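Long-range contact in demethylmenaquinone Methyltransferase (Thermus thermophilus, PDB 1J3L), which is a member of the Aldolase/RraA family, called a methyltransferase, and assembles from three copies of the chain: residues E16-F22 against D146-L152. Residues are numbered along the deposited sequence; the frame is centred on the assembly and turned at random.
Sequences EALPMVF and DEDGLLL
E16-L18 pairs antiparallel with G149-L152, the short strand axes 4.7 Å apart at 163°. This adds a third strand to the beta hairpin of 142-146 and 149-153, in the mixed sheet of this RraA-type fold. E16 and L152 form one hydrogen-bonded pair and L18 and L150 the next. The bond from L152 N to E16 O is 2.8 Å long and nearly straight, at 172°. Between these two pairs lies the non-hydrogen-bonded pair A17-L151, where A17 CA makes a CA-H...O contact with L150 O.

E16, L18, L150 and L152 put their side chains on one face of the sheet, where V135 touches E16, L18 and L152. The L150 fork reaches two ways. L150 CD1 meets L18 CD1 and also F22 CE1, each at 4.2 Å, with the F22 side chain at about a right angle to that of L150. The other branch, CD2, turns to M20 CE. L109 packs beside L150, M20 and F22.

The hairpin turn is a type I beta turn from D146 to G149. D146 OD1 accepts a hydrogen bond from D148 N at 2.7 Å, an Asx turn that ties the loop from within. E147 OE2 forms salt bridges with R4 and R30, and D148 OD1 accepts a hydrogen bond from T98 N of the second subunit.

M20, a selenomethionine at the centre of an inverse gamma turn, lies against this loop. Its CG is anti to the backbone N (chi1 -176°), and the chain then bends twice. The bends bring M20 CE to 3.5 Å from G149 CA and 3.2 Å from D146 O.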
loop_
_atom_site.group_PDB
_atom_site.type_symbol
_atom_site.label_atom_id
_atom_site.label_comp_id
_atom_site.label_asym_id
_atom_site.label_seq_id
_atom_site.Cartn_x
_atom_site.Cartn_y
_atom_site.Cartn_z
ATOM N N GLU A 16 14.523 13.827 -12.061
ATOM C CA GLU A 16 14.462 12.490 -11.494
ATOM C C GLU A 16 13.075 12.363 -10.888
ATOM O O GLU A 16 12.511 13.349 -10.425
ATOM C CB GLU A 16 15.520 12.328 -10.408
ATOM C CG GLU A 16 16.924 12.102 -10.930
ATOM C CD GLU A 16 17.135 10.682 -11.387
ATOM O OE1 GLU A 16 16.407 10.253 -12.306
ATOM O OE2 GLU A 16 18.022 9.996 -10.825
ATOM N N ALA A 17 12.521 11.158 -10.898
ATOM C CA ALA A 17 11.185 10.948 -10.357
ATOM C C ALA A 17 11.074 9.680 -9.508
ATOM O O ALA A 17 11.753 8.677 -9.753
ATOM C CB ALA A 17 10.165 10.902 -11.502
ATOM N N LEU A 18 10.219 9.750 -8.496
ATOM C CA LEU A 18 9.970 8.623 -7.618
ATOM C C LEU A 18 8.477 8.314 -7.662
ATOM O O LEU A 18 7.644 9.227 -7.702
ATOM C CB LEU A 18 10.401 8.949 -6.186
ATOM C CG LEU A 18 11.909 8.890 -5.931
ATOM C CD1 LEU A 18 12.232 9.356 -4.530
ATOM C CD2 LEU A 18 12.382 7.470 -6.138
ATOM N N PRO A 19 8.119 7.022 -7.696
ATOM C CA PRO A 19 6.702 6.652 -7.731
ATOM C C PRO A 19 6.051 6.993 -6.390
ATOM O O PRO A 19 6.739 7.145 -5.378
ATOM C CB PRO A 19 6.743 5.146 -8.004
ATOM C CG PRO A 19 8.046 4.730 -7.360
ATOM C CD PRO A 19 8.985 5.830 -7.759
HETATM N N MSE A 20 4.733 7.130 -6.393
HETATM C CA MSE A 20 4.010 7.448 -5.172
HETATM C C MSE A 20 3.836 6.188 -4.330
HETATM O O MSE A 20 2.746 5.633 -4.247
HETATM C CB MSE A 20 2.642 8.067 -5.506
HETATM C CG MSE A 20 1.852 8.531 -4.281
HETATM SE SE MSE A 20 2.993 9.198 -2.868
HETATM C CE MSE A 20 3.709 10.739 -3.762
ATOM N N VAL A 21 4.930 5.741 -3.718
ATOM C CA VAL A 21 4.932 4.551 -2.875
ATOM C C VAL A 21 5.040 4.961 -1.399
ATOM O O VAL A 21 5.373 4.158 -0.529
ATOM C CB VAL A 21 6.100 3.617 -3.249
ATOM C CG1 VAL A 21 5.944 3.161 -4.690
ATOM C CG2 VAL A 21 7.433 4.335 -3.070
ATOM N N PHE A 22 4.767 6.235 -1.139
ATOM C CA PHE A 22 4.784 6.776 0.211
ATOM C C PHE A 22 3.337 7.042 0.630
ATOM O O PHE A 22 2.495 7.340 -0.205
ATOM C CB PHE A 22 5.555 8.098 0.266
ATOM C CG PHE A 22 7.021 7.968 -0.008
ATOM C CD1 PHE A 22 7.496 7.871 -1.312
ATOM C CD2 PHE A 22 7.939 7.975 1.043
ATOM C CE1 PHE A 22 8.871 7.788 -1.570
ATOM C CE2 PHE A 22 9.318 7.890 0.796
ATOM C CZ PHE A 22 9.782 7.799 -0.513
ATOM N N ASP A 146 2.950 15.285 -5.296
ATOM C CA ASP A 146 1.504 15.200 -5.446
ATOM C C ASP A 146 1.081 13.734 -5.573
ATOM O O ASP A 146 1.904 12.836 -5.409
ATOM C CB ASP A 146 1.027 16.017 -6.662
ATOM C CG ASP A 146 1.607 15.522 -7.972
ATOM O OD1 ASP A 146 1.647 14.292 -8.180
ATOM O OD2 ASP A 146 2.007 16.366 -8.804
ATOM N N GLU A 147 -0.198 13.503 -5.865
ATOM C CA GLU A 147 -0.742 12.154 -6.003
ATOM C C GLU A 147 -0.058 11.250 -7.029
ATOM O O GLU A 147 -0.202 10.033 -6.964
ATOM C CB GLU A 147 -2.233 12.215 -6.336
ATOM C CG GLU A 147 -2.550 12.783 -7.711
ATOM C CD GLU A 147 -2.725 14.298 -7.714
ATOM O OE1 GLU A 147 -2.552 14.936 -6.652
ATOM O OE2 GLU A 147 -3.045 14.850 -8.790
ATOM N N ASP A 148 0.672 11.827 -7.980
ATOM C CA ASP A 148 1.340 11.011 -8.984
ATOM C C ASP A 148 2.788 10.729 -8.625
ATOM O O ASP A 148 3.499 10.072 -9.387
ATOM C CB ASP A 148 1.287 11.674 -10.368
ATOM C CG ASP A 148 -0.131 11.830 -10.894
ATOM O OD1 ASP A 148 -0.864 10.820 -10.949
ATOM O OD2 ASP A 148 -0.507 12.967 -11.257
ATOM N N GLY A 149 3.236 11.230 -7.480
ATOM C CA GLY A 149 4.609 10.981 -7.084
ATOM C C GLY A 149 5.462 12.201 -6.783
ATOM O O GLY A 149 4.952 13.283 -6.499
ATOM N N LEU A 150 6.776 12.014 -6.852
ATOM C CA LEU A 150 7.731 13.077 -6.553
ATOM C C LEU A 150 8.641 13.392 -7.728
ATOM O O LEU A 150 9.236 12.491 -8.320
ATOM C CB LEU A 150 8.615 12.672 -5.374
ATOM C CG LEU A 150 7.969 12.013 -4.155
ATOM C CD1 LEU A 150 9.048 11.649 -3.146
ATOM C CD2 LEU A 150 6.973 12.951 -3.541
ATOM N N LEU A 151 8.754 14.676 -8.055
ATOM C CA LEU A 151 9.623 15.109 -9.140
ATOM C C LEU A 151 10.761 15.953 -8.563
ATOM O O LEU A 151 10.527 16.904 -7.815
ATOM C CB LEU A 151 8.843 15.932 -10.167
ATOM C CG LEU A 151 9.632 16.338 -11.423
ATOM C CD1 LEU A 151 9.994 15.098 -12.228
ATOM C CD2 LEU A 151 8.810 17.287 -12.274
ATOM N N LEU A 152 11.990 15.591 -8.910
ATOM C CA LEU A 152 13.175 16.301 -8.446
ATOM C C LEU A 152 13.853 17.003 -9.620
ATOM O O LEU A 152 14.336 16.344 -10.539
ATOM C CB LEU A 152 14.166 15.321 -7.818
ATOM C CG LEU A 152 13.778 14.586 -6.536
ATOM C CD1 LEU A 152 14.880 13.596 -6.198
ATOM C CD2 LEU A 152 13.584 15.582 -5.397
#